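Local coordinates for berberine bridge enzyme-like protein (Arabidopsis thaliana, PDB 5D79) that probably acts as an FAD-dependent oxidoreductase of the berberine bridge enzyme family and is involved in adaptation of the plant to salt stress, at residues A[128-133]-A[147-152]; A[369-374]-A[424-429]. All blocks are in the same frame, centred on the assembly; numbering follows the deposited sequence.

Interaction 1: A[128-133]-A[147-152]; sequences IDLRNL and VQTGAT. With FAD (flavin-adenine dinucleotide), chain E; PO4 (phosphate ion), chain D.
Leu-130 and Gly-150 bring two turns together just past the ends of two strands, their CA atoms 4.6 Å apart. Each segment leaves its strand through a type I turn, Leu-130 to Leu-133 and Gln-148 to Ala-151, and the two turns are joined by a single direct backbone hydrogen bond, Gly-150 N to Leu-133 O at 2.8 Å, bent to 132° at the hydrogen. Leu-130 O adds a CA-H...O contact, 3.2 Å from Gly-150 CA. Two carbonyl oxygens thus crowd the side of Gly-150 where a beta carbon would sit, an approach that its lack of a side chain permits.

The CD1 branch of Leu-130 slants across Thr-149 and reaches its OG1 at 3.5 Å; the same methyl lies 3.4 Å from the adenine N6A of FAD. With chi1 at 46°, the Thr-149 hydroxyl sits between the backbone N and the carbonyl carbon, where OG1 bonds to Ile-239 O and accepts from a water oxygen 2.7 Å from Thr-149 OG1. That water also donates to Leu-133 O, bridging the turns. Gln-148 runs obliquely past Leu-133, its OE1 coming within 3.1 Å of Leu-133 C and beside Leu-133 CB; OE1 also bonds to Ser-135 N, while NE2 makes weak bonds to a phosphate ion probably from crystallisation. One residue before Leu-130, Asp-129 OD1 takes Arg-131 N in an Asx turn and Arg-131 NE from 54° above the carboxylate plane; OD2 pairs with Arg-131 NH2 at 2.8 Å and with Arg-107.

In this FAD-binding domain, Arg-131 and Arg-107 brace the 130-133 turn alone through Asp-129, while the glycine contacts and bridging water join it to 148-151, consistent with Leu-130 and Thr-149 being held together beside the adenine amino group.

Interaction 2: A[369-374]-A[424-429]; sequences DDFVQE and LYEIQY
Val-372 rests over one face of the Tyr-425 ring, its CB 3.8 Å from the ring centroid in a CH-pi contact displaced toward the rim. The ring reaches this place because chi1 of Tyr-425 is 61°, which sets CG between the backbone N and the carbonyl carbon and lets the ring lean over the neighbouring strand. On the reverse face of the sheet the roles are exchanged: Glu-426 of strand 425-434 lays its CG over the Phe-371 ring, 3.9 Å from the centroid. Asp-370 and Tyr-429 are the polar pair. Tyr-429 OH donates to Asp-370 OD2 at 2.6 Å through the anti lone pair, with OD2 at the ring edge and the carboxylate turned 81° from the ring; Arg-467 pairs with OD1, so both oxygens are held.

Antiparallel backbone bonds join the hydrogen-bonded pairs, with Asp-370 N to Ile-427 O at 2.9 Å and Val-372 N to Tyr-425 O at 3.0 Å, whereas Phe-371 and Glu-426 form a non-hydrogen-bonded pair. Leu-424 N also bonds to Val-372 O, giving a classic beta bulge where Leu-424 and Tyr-425 share one partner. Cutting Tyr-425 back to an alanine is likely to strip Val-372 of its aromatic cover and leave Gln-274 without its hydroxyl partner.

Strand 363-372 is outermost in a seven-stranded antiparallel sheet, with 425-434 between it and 396-402. Helix 263-276 meets the Tyr-425 ring edge-to-face through Trp-273, helix 441-458 packs on Tyr-429, and on the other face the Gln-428 side chain, whose NE2 bonds to Tyr-113 OH, lies about 5 Å from the FAD.

Overall arrangement
Both contacts are largely buried, yet they lie on opposite sides of the chain's centre, 31 Å apart between centres and about 18 Å between nearest atoms. They share no secondary-structure element. Interaction 1 joins loops at the ends of two strands belonging to different sheets of the FAD-binding domain; a single backbone bond, a CA-H...O contact and a bridging water do the joining, the salt bridge bracing one turn only. Interaction 2 lies within one sheet: regular strand pairing is accompanied by aromatic faces and buried carboxylates, and its end at Gln-373 and Glu-374 reaches the surface. The cofactor spans the distance, its adenine bordering 128-133/147-152 and its flavin end lying nearer 369-374/424-429.

Interaction 1: A[128-133]-A[147-152]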
ATOM      1  N   ILE A 128     -18.727  -1.300  -3.913  1.00 28.88           N
ATOM      2  CA  ILE A 128     -18.925  -1.664  -2.509  1.00 31.02           C
ATOM      3  C   ILE A 128     -17.955  -0.856  -1.620  1.00 31.95           C
ATOM      4  O   ILE A 128     -16.798  -1.259  -1.418  1.00 27.60           O
ATOM      5  CB  ILE A 128     -18.696  -3.184  -2.261  1.00 29.53           C
ATOM      6  CG1 ILE A 128     -19.403  -4.035  -3.318  1.00 31.25           C
ATOM      7  CG2 ILE A 128     -19.156  -3.582  -0.871  1.00 25.32           C
ATOM      8  CD1 ILE A 128     -19.054  -5.497  -3.242  1.00 30.53           C
ATOM      9  N   ASP A 129     -18.423   0.285  -1.113  1.00 30.71           N
ATOM     10  CA  ASP A 129     -17.624   1.158  -0.252  1.00 26.53           C
ATOM     11  C   ASP A 129     -17.761   0.686   1.196  1.00 28.86           C
ATOM     12  O   ASP A 129     -18.871   0.629   1.733  1.00 29.65           O
ATOM     13  CB  ASP A 129     -18.078   2.617  -0.413  1.00 29.56           C
ATOM     14  CG  ASP A 129     -17.131   3.637   0.250  1.00 29.49           C
ATOM     15  OD1 ASP A 129     -16.760   3.466   1.430  1.00 31.11           O
ATOM     16  OD2 ASP A 129     -16.780   4.638  -0.420  1.00 26.62           O
ATOM     17  N   LEU A 130     -16.630   0.360   1.823  1.00 27.43           N
ATOM     18  CA  LEU A 130     -16.621  -0.278   3.143  1.00 28.29           C
ATOM     19  C   LEU A 130     -16.511   0.702   4.297  1.00 28.31           C
ATOM     20  O   LEU A 130     -16.251   0.300   5.429  1.00 27.38           O
ATOM     21  CB  LEU A 130     -15.473  -1.279   3.237  1.00 21.89           C
ATOM     22  CG  LEU A 130     -15.563  -2.426   2.234  1.00 21.95           C
ATOM     23  CD1 LEU A 130     -14.291  -3.232   2.237  1.00 20.92           C
ATOM     24  CD2 LEU A 130     -16.751  -3.302   2.568  1.00 27.25           C
ATOM     25  N   ARG A 131     -16.736   1.978   4.009  1.00 23.35           N
ATOM     26  CA  ARG A 131     -16.561   3.044   4.983  1.00 31.53           C
ATOM     27  C   ARG A 131     -17.319   2.851   6.302  1.00 33.64           C
ATOM     28  O   ARG A 131     -16.905   3.371   7.327  1.00 30.68           O
ATOM     29  CB  ARG A 131     -16.983   4.371   4.360  1.00 32.33           C
ATOM     30  CG  ARG A 131     -18.476   4.509   4.095  1.00 28.21           C
ATOM     31  CD  ARG A 131     -18.724   5.818   3.406  1.00 30.34           C
ATOM     32  NE  ARG A 131     -17.685   6.036   2.410  1.00 33.02           N
ATOM     33  CZ  ARG A 131     -17.580   7.119   1.652  1.00 38.61           C
ATOM     34  NH1 ARG A 131     -18.458   8.106   1.775  1.00 40.44           N
ATOM     35  NH2 ARG A 131     -16.591   7.211   0.772  1.00 40.94           N
ATOM     36  N   ASN A 132     -18.422   2.106   6.277  1.00 37.44           N
ATOM     37  CA  ASN A 132     -19.251   1.921   7.469  1.00 37.99           C
ATOM     38  C   ASN A 132     -18.811   0.754   8.342  1.00 33.67           C
ATOM     39  O   ASN A 132     -19.200   0.665   9.508  1.00 32.70           O
ATOM     40  CB  ASN A 132     -20.718   1.727   7.073  1.00 42.74           C
ATOM     41  CG  ASN A 132     -21.356   2.998   6.561  1.00 47.36           C
ATOM     42  OD1 ASN A 132     -20.903   4.105   6.877  1.00 48.24           O
ATOM     43  ND2 ASN A 132     -22.419   2.852   5.772  1.00 49.79           N
ATOM     44  N   LEU A 133     -18.012  -0.145   7.770  1.00 31.48           N
ATOM     45  CA  LEU A 133     -17.508  -1.303   8.502  1.00 32.60           C
ATOM     46  C   LEU A 133     -16.036  -1.110   8.857  1.00 28.94           C
ATOM     47  O   LEU A 133     -15.146  -1.614   8.173  1.00 25.63           O
ATOM     48  CB  LEU A 133     -17.700  -2.588   7.688  1.00 32.51           C
ATOM     49  CG  LEU A 133     -19.142  -2.975   7.353  1.00 33.13           C
ATOM     50  CD1 LEU A 133     -19.201  -4.241   6.507  1.00 35.19           C
ATOM     51  CD2 LEU A 133     -19.944  -3.135   8.633  1.00 30.72           C
ATOM     52  N   VAL A 147     -10.048  -6.397  13.015  1.00 21.42           N
ATOM     53  CA  VAL A 147     -10.076  -5.101  12.364  1.00 23.27           C
ATOM     54  C   VAL A 147     -10.888  -5.176  11.087  1.00 20.47           C
ATOM     55  O   VAL A 147     -10.438  -5.762  10.102  1.00 20.00           O
ATOM     56  CB  VAL A 147      -8.657  -4.598  12.026  1.00 22.09           C
ATOM     57  CG1 VAL A 147      -8.696  -3.097  11.669  1.00 21.13           C
ATOM     58  CG2 VAL A 147      -7.704  -4.874  13.183  1.00 19.14           C
ATOM     59  N   GLN A 148     -12.080  -4.588  11.112  1.00 21.29           N
ATOM     60  CA  GLN A 148     -12.928  -4.525   9.932  1.00 19.93           C
ATOM     61  C   GLN A 148     -12.248  -3.725   8.831  1.00 23.06           C
ATOM     62  O   GLN A 148     -11.629  -2.690   9.086  1.00 22.37           O
ATOM     63  CB  GLN A 148     -14.283  -3.915  10.266  1.00 20.97           C
ATOM     64  CG  GLN A 148     -15.092  -4.717  11.259  1.00 21.39           C
ATOM     65  CD  GLN A 148     -16.571  -4.381  11.193  1.00 23.63           C
ATOM     66  OE1 GLN A 148     -16.942  -3.234  10.997  1.00 24.28           O
ATOM     67  NE2 GLN A 148     -17.418  -5.389  11.337  1.00 24.15           N
ATOM     68  N   THR A 149     -12.385  -4.208   7.603  1.00 23.00           N
ATOM     69  CA  THR A 149     -11.590  -3.727   6.472  1.00 24.82           C
ATOM     70  C   THR A 149     -11.867  -2.287   6.014  1.00 29.68           C
ATOM     71  O   THR A 149     -11.146  -1.756   5.164  1.00 28.91           O
ATOM     72  CB  THR A 149     -11.789  -4.657   5.269  1.00 20.93           C
ATOM     73  OG1 THR A 149     -13.188  -4.930   5.118  1.00 18.07           O
ATOM     74  CG2 THR A 149     -11.028  -5.965   5.490  1.00 21.10           C
ATOM     75  N   GLY A 150     -12.903  -1.658   6.566  1.00 32.42           N
ATOM     76  CA  GLY A 150     -13.201  -0.275   6.242  1.00 29.06           C
ATOM     77  C   GLY A 150     -12.342   0.683   7.042  1.00 25.03           C
ATOM     78  O   GLY A 150     -12.339   1.889   6.787  1.00 24.95           O
ATOM     79  N   ALA A 151     -11.604   0.134   8.006  1.00 20.22           N
ATOM     80  CA  ALA A 151     -10.761   0.921   8.890  1.00 16.80           C
ATOM     81  C   ALA A 151      -9.504   1.395   8.177  1.00 21.36           C
ATOM     82  O   ALA A 151      -9.040   0.757   7.234  1.00 15.26           O
ATOM     83  CB  ALA A 151     -10.400   0.117  10.116  1.00 16.72           C
ATOM     84  N   THR A 152      -8.957   2.528   8.612  1.00 19.67           N
ATOM     85  CA  THR A 152      -7.688   2.964   8.069  1.00 15.52           C
ATOM     86  C   THR A 152      -6.589   2.515   8.997  1.00 14.10           C
ATOM     87  O   THR A 152      -6.843   2.218  10.158  1.00 17.31           O
ATOM     88  CB  THR A 152      -7.590   4.484   7.906  1.00 19.18           C
ATOM     89  OG1 THR A 152      -7.553   5.098   9.202  1.00 19.57           O
ATOM     90  CG2 THR A 152      -8.749   5.035   7.073  1.00 16.96           C
TER
HETATM   91  PA  FAD E 603      -8.414   0.974  -1.998  1.00 19.33           P
HETATM   92  O1A FAD E 603      -8.405   1.778  -3.274  1.00 16.53           O
HETATM   93  O2A FAD E 603      -9.702   1.120  -1.221  1.00 22.48           O
HETATM   94  O5B FAD E 603      -8.087  -0.573  -2.332  1.00 21.27           O
HETATM   95  C5B FAD E 603      -7.017  -0.930  -3.196  1.00 21.66           C
HETATM   96  C4B FAD E 603      -7.203  -2.317  -3.826  1.00 19.79           C
HETATM   97  O4B FAD E 603      -7.562  -3.244  -2.817  1.00 17.36           O
HETATM   98  C3B FAD E 603      -8.318  -2.311  -4.861  1.00 21.02           C
HETATM   99  O3B FAD E 603      -8.019  -3.172  -5.939  1.00 17.24           O
HETATM  100  C2B FAD E 603      -9.515  -2.813  -4.074  1.00 24.69           C
HETATM  101  O2B FAD E 603     -10.471  -3.463  -4.892  1.00 24.27           O
HETATM  102  C1B FAD E 603      -8.879  -3.725  -3.030  1.00 18.46           C
HETATM  103  N9A FAD E 603      -9.616  -3.802  -1.750  1.00 16.91           N
HETATM  104  C8A FAD E 603      -9.822  -2.818  -0.809  1.00 16.45           C
HETATM  105  N7A FAD E 603     -10.539  -3.347   0.216  1.00 16.40           N
HETATM  106  C5A FAD E 603     -10.793  -4.650  -0.053  1.00 17.79           C
HETATM  107  C6A FAD E 603     -11.475  -5.656   0.631  1.00 18.31           C
HETATM  108  N6A FAD E 603     -11.829  -5.497   1.901  1.00 17.68           N
HETATM  109  N1A FAD E 603     -11.562  -6.920   0.080  1.00 19.49           N
HETATM  110  C2A FAD E 603     -10.972  -7.187  -1.135  1.00 15.59           C
HETATM  111  N3A FAD E 603     -10.302  -6.185  -1.810  1.00 17.51           N
HETATM  112  C4A FAD E 603     -10.212  -4.942  -1.282  1.00 18.39           C
HETATM  113  N1  FAD E 603       1.778   1.119   0.772  1.00 18.24           N
HETATM  114  C2  FAD E 603       2.835   0.619   1.512  1.00 23.95           C
HETATM  115  O2  FAD E 603       2.873  -0.578   1.821  1.00 15.93           O
HETATM  116  N3  FAD E 603       3.846   1.479   1.924  1.00 28.03           N
HETATM  117  C4  FAD E 603       3.818   2.827   1.604  1.00 25.29           C
HETATM  118  O4  FAD E 603       4.669   3.578   2.083  1.00 24.15           O
HETATM  119  C4X FAD E 603       2.739   3.331   0.876  1.00 22.61           C
HETATM  120  N5  FAD E 603       2.604   4.692   0.651  1.00 19.88           N
HETATM  121  C5X FAD E 603       1.390   5.193   0.205  1.00 19.29           C
HETATM  122  C6  FAD E 603       1.129   6.561   0.203  1.00 19.06           C
HETATM  123  C7  FAD E 603      -0.097   7.051  -0.256  1.00 20.95           C
HETATM  124  C7M FAD E 603      -0.361   8.527  -0.265  1.00 20.66           C
HETATM  125  C8  FAD E 603      -1.091   6.164  -0.674  1.00 21.00           C
HETATM  126  C8M FAD E 603      -2.407   6.663  -1.194  1.00 16.28           C
HETATM  127  C9  FAD E 603      -0.831   4.798  -0.674  1.00 23.36           C
HETATM  128  C9A FAD E 603       0.422   4.313  -0.285  1.00 22.54           C
HETATM  129  N10 FAD E 603       0.700   2.955  -0.316  1.00 17.20           N
HETATM  130  C10 FAD E 603       1.707   2.466   0.492  1.00 16.46           C
HETATM  131  C1' FAD E 603      -0.131   2.028  -1.148  1.00 11.40           C
HETATM  132  C2' FAD E 603      -1.317   1.442  -0.407  1.00 14.78           C
HETATM  133  O2' FAD E 603      -0.849   0.584   0.610  1.00 20.14           O
HETATM  134  C3' FAD E 603      -2.169   0.690  -1.422  1.00 15.36           C
HETATM  135  O3' FAD E 603      -2.703   1.625  -2.334  1.00 19.46           O
HETATM  136  C4' FAD E 603      -3.332  -0.023  -0.777  1.00 12.97           C
HETATM  137  O4' FAD E 603      -3.753  -1.082  -1.596  1.00 14.89           O
HETATM  138  C5' FAD E 603      -4.502   0.929  -0.666  1.00 13.28           C
HETATM  139  O5' FAD E 603      -5.444   0.384   0.228  1.00 15.51           O
HETATM  140  P   FAD E 603      -6.819   1.185   0.430  1.00 18.14           P
HETATM  141  O1P FAD E 603      -7.807   0.326   1.174  1.00 15.08           O
HETATM  142  O2P FAD E 603      -6.583   2.491   1.146  1.00 13.22           O
HETATM  143  O3P FAD E 603      -7.168   1.489  -1.116  1.00 22.20           O
HETATM  144  P   PO4 D 602     -15.522  -8.424  12.818  1.00 50.41           P
HETATM  145  O1  PO4 D 602     -14.022  -8.270  12.806  1.00 54.89           O
HETATM  146  O2  PO4 D 602     -15.862  -9.702  13.552  1.00 52.40           O
HETATM  147  O3  PO4 D 602     -16.138  -7.234  13.507  1.00 53.51           O
HETATM  148  O4  PO4 D 602     -16.043  -8.486  11.403  1.00 52.36           O
HETATM  149  O   HOH W   1     -15.451  -3.656   5.897  1.00 32.46           O

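Interaction 2: A[369-374]-A[424-429]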
ATOM      1  N   ASP A 369       7.647   1.476  -8.954  1.00 15.89           N
ATOM      2  CA  ASP A 369       8.696   1.070  -8.036  1.00 15.57           C
ATOM      3  C   ASP A 369       9.543  -0.091  -8.573  1.00 14.26           C
ATOM      4  O   ASP A 369       9.257  -0.653  -9.628  1.00 13.25           O
ATOM      5  CB  ASP A 369       8.094   0.764  -6.655  1.00  9.98           C
ATOM      6  CG  ASP A 369       7.596  -0.668  -6.500  1.00 14.37           C
ATOM      7  OD1 ASP A 369       7.062  -1.263  -7.455  1.00 16.20           O
ATOM      8  OD2 ASP A 369       7.735  -1.198  -5.376  1.00 16.63           O
ATOM      9  N   ASP A 370      10.614  -0.390  -7.840  1.00 14.52           N
ATOM     10  CA  ASP A 370      11.626  -1.356  -8.219  1.00 13.38           C
ATOM     11  C   ASP A 370      12.219  -2.026  -6.983  1.00  9.94           C
ATOM     12  O   ASP A 370      12.106  -1.530  -5.855  1.00 10.54           O
ATOM     13  CB  ASP A 370      12.761  -0.681  -8.994  1.00 10.52           C
ATOM     14  CG  ASP A 370      12.536  -0.648 -10.473  1.00 13.10           C
ATOM     15  OD1 ASP A 370      12.141  -1.684 -11.044  1.00 16.66           O
ATOM     16  OD2 ASP A 370      12.786   0.416 -11.074  1.00 15.51           O
ATOM     17  N   PHE A 371      12.895  -3.138  -7.218  1.00 10.08           N
ATOM     18  CA  PHE A 371      13.674  -3.777  -6.190  1.00 12.51           C
ATOM     19  C   PHE A 371      15.123  -3.823  -6.655  1.00 15.52           C
ATOM     20  O   PHE A 371      15.403  -4.187  -7.795  1.00 13.14           O
ATOM     21  CB  PHE A 371      13.118  -5.168  -5.879  1.00 11.54           C
ATOM     22  CG  PHE A 371      11.790  -5.124  -5.197  1.00 15.04           C
ATOM     23  CD1 PHE A 371      10.618  -5.036  -5.943  1.00 17.51           C
ATOM     24  CD2 PHE A 371      11.707  -5.102  -3.809  1.00 15.71           C
ATOM     25  CE1 PHE A 371       9.382  -4.946  -5.315  1.00 16.88           C
ATOM     26  CE2 PHE A 371      10.471  -5.021  -3.171  1.00 14.97           C
ATOM     27  CZ  PHE A 371       9.309  -4.937  -3.928  1.00 13.65           C
ATOM     28  N   VAL A 372      16.026  -3.405  -5.774  1.00 13.86           N
ATOM     29  CA  VAL A 372      17.452  -3.413  -6.054  1.00 14.34           C
ATOM     30  C   VAL A 372      18.077  -4.590  -5.336  1.00 10.88           C
ATOM     31  O   VAL A 372      17.860  -4.782  -4.145  1.00 12.36           O
ATOM     32  CB  VAL A 372      18.131  -2.090  -5.620  1.00 12.45           C
ATOM     33  CG1 VAL A 372      19.660  -2.184  -5.728  1.00 11.27           C
ATOM     34  CG2 VAL A 372      17.586  -0.920  -6.442  1.00 11.82           C
ATOM     35  N   GLN A 373      18.837  -5.389  -6.074  1.00 15.67           N
ATOM     36  CA  GLN A 373      19.406  -6.626  -5.539  1.00 14.04           C
ATOM     37  C   GLN A 373      20.912  -6.521  -5.319  1.00 13.02           C
ATOM     38  O   GLN A 373      21.503  -7.314  -4.590  1.00 18.68           O
ATOM     39  CB  GLN A 373      19.066  -7.795  -6.472  1.00 12.24           C
ATOM     40  CG  GLN A 373      17.560  -7.963  -6.651  1.00 14.13           C
ATOM     41  CD  GLN A 373      17.156  -9.174  -7.445  1.00 14.86           C
ATOM     42  OE1 GLN A 373      17.732  -9.473  -8.483  1.00 20.43           O
ATOM     43  NE2 GLN A 373      16.138  -9.874  -6.964  1.00 16.00           N
ATOM     44  N   GLU A 374      21.526  -5.529  -5.944  1.00 13.31           N
ATOM     45  CA  GLU A 374      22.933  -5.232  -5.709  1.00 20.02           C
ATOM     46  C   GLU A 374      23.164  -3.743  -5.933  1.00 19.28           C
ATOM     47  O   GLU A 374      22.507  -3.142  -6.786  1.00 18.78           O
ATOM     48  CB  GLU A 374      23.842  -6.082  -6.611  1.00 25.52           C
ATOM     49  CG  GLU A 374      23.637  -5.913  -8.110  1.00 25.28           C
ATOM     50  CD  GLU A 374      24.502  -6.864  -8.934  1.00 24.36           C
ATOM     51  OE1 GLU A 374      24.751  -7.998  -8.479  1.00 22.67           O
ATOM     52  OE2 GLU A 374      24.938  -6.467 -10.036  1.00 28.03           O
ATOM     53  N   LEU A 424      18.005  -6.011  -1.504  1.00 14.76           N
ATOM     54  CA  LEU A 424      18.625  -5.093  -0.561  1.00 17.09           C
ATOM     55  C   LEU A 424      17.613  -4.035  -0.090  1.00 19.16           C
ATOM     56  O   LEU A 424      17.458  -3.795   1.111  1.00 16.37           O
ATOM     57  CB  LEU A 424      19.848  -4.421  -1.195  1.00 11.05           C
ATOM     58  CG  LEU A 424      20.946  -5.310  -1.762  1.00 11.62           C
ATOM     59  CD1 LEU A 424      22.114  -4.447  -2.103  1.00 16.86           C
ATOM     60  CD2 LEU A 424      21.342  -6.346  -0.749  1.00 18.05           C
ATOM     61  N   TYR A 425      16.928  -3.404  -1.040  1.00 16.06           N
ATOM     62  CA  TYR A 425      15.925  -2.403  -0.710  1.00 15.33           C
ATOM     63  C   TYR A 425      14.921  -2.231  -1.840  1.00 14.15           C
ATOM     64  O   TYR A 425      15.107  -2.732  -2.947  1.00 15.65           O
ATOM     65  CB  TYR A 425      16.589  -1.060  -0.376  1.00 13.70           C
ATOM     66  CG  TYR A 425      17.395  -0.433  -1.491  1.00 14.78           C
ATOM     67  CD1 TYR A 425      18.751  -0.727  -1.643  1.00 13.22           C
ATOM     68  CD2 TYR A 425      16.817   0.471  -2.368  1.00 14.16           C
ATOM     69  CE1 TYR A 425      19.508  -0.153  -2.644  1.00 13.66           C
ATOM     70  CE2 TYR A 425      17.570   1.055  -3.385  1.00 16.69           C
ATOM     71  CZ  TYR A 425      18.912   0.739  -3.516  1.00 15.22           C
ATOM     72  OH  TYR A 425      19.666   1.311  -4.516  1.00 14.17           O
ATOM     73  N   GLU A 426      13.844  -1.528  -1.539  1.00 13.59           N
ATOM     74  CA  GLU A 426      12.825  -1.227  -2.524  1.00 14.64           C
ATOM     75  C   GLU A 426      12.921   0.269  -2.812  1.00 14.36           C
ATOM     76  O   GLU A 426      13.272   1.060  -1.934  1.00 12.83           O
ATOM     77  CB  GLU A 426      11.438  -1.640  -2.008  1.00 12.77           C
ATOM     78  CG  GLU A 426      10.283  -1.464  -3.001  1.00 14.86           C
ATOM     79  CD  GLU A 426       9.580  -0.123  -2.854  1.00 18.33           C
ATOM     80  OE1 GLU A 426       9.868   0.600  -1.873  1.00 17.45           O
ATOM     81  OE2 GLU A 426       8.738   0.203  -3.715  1.00 14.63           O
ATOM     82  N   ILE A 427      12.646   0.655  -4.048  1.00 10.07           N
ATOM     83  CA  ILE A 427      12.739   2.055  -4.408  1.00 15.22           C
ATOM     84  C   ILE A 427      11.476   2.492  -5.157  1.00 17.51           C
ATOM     85  O   ILE A 427      11.031   1.826  -6.093  1.00 18.07           O
ATOM     86  CB  ILE A 427      14.020   2.331  -5.248  1.00 12.08           C
ATOM     87  CG1 ILE A 427      14.089   3.787  -5.702  1.00 12.19           C
ATOM     88  CG2 ILE A 427      14.115   1.397  -6.436  1.00 14.13           C
ATOM     89  CD1 ILE A 427      15.442   4.142  -6.253  1.00 14.75           C
ATOM     90  N   GLN A 428      10.885   3.597  -4.708  1.00 12.03           N
ATOM     91  CA  GLN A 428       9.699   4.143  -5.348  1.00 12.54           C
ATOM     92  C   GLN A 428      10.008   5.496  -5.955  1.00 12.24           C
ATOM     93  O   GLN A 428      10.602   6.346  -5.319  1.00 17.38           O
ATOM     94  CB  GLN A 428       8.542   4.273  -4.347  1.00 16.17           C
ATOM     95  CG  GLN A 428       7.260   4.844  -4.949  1.00 16.06           C
ATOM     96  CD  GLN A 428       6.226   5.245  -3.912  1.00 19.98           C
ATOM     97  OE1 GLN A 428       6.496   5.249  -2.704  1.00 22.17           O
ATOM     98  NE2 GLN A 428       5.026   5.591  -4.382  1.00 17.86           N
ATOM     99  N   TYR A 429       9.609   5.680  -7.201  1.00 15.01           N
ATOM    100  CA  TYR A 429       9.678   6.978  -7.865  1.00 14.78           C
ATOM    101  C   TYR A 429       8.256   7.506  -7.991  1.00 11.46           C
ATOM    102  O   TYR A 429       7.428   6.919  -8.691  1.00 17.85           O
ATOM    103  CB  TYR A 429      10.327   6.865  -9.248  1.00 13.97           C
ATOM    104  CG  TYR A 429      11.281   5.692  -9.425  1.00 16.95           C
ATOM    105  CD1 TYR A 429      10.806   4.420  -9.772  1.00 20.00           C
ATOM    106  CD2 TYR A 429      12.658   5.856  -9.280  1.00 14.23           C
ATOM    107  CE1 TYR A 429      11.672   3.355  -9.951  1.00 17.43           C
ATOM    108  CE2 TYR A 429      13.527   4.796  -9.447  1.00 13.49           C
ATOM    109  CZ  TYR A 429      13.033   3.547  -9.785  1.00 16.81           C
ATOM    110  OH  TYR A 429      13.901   2.486  -9.969  1.00 14.99           O
TER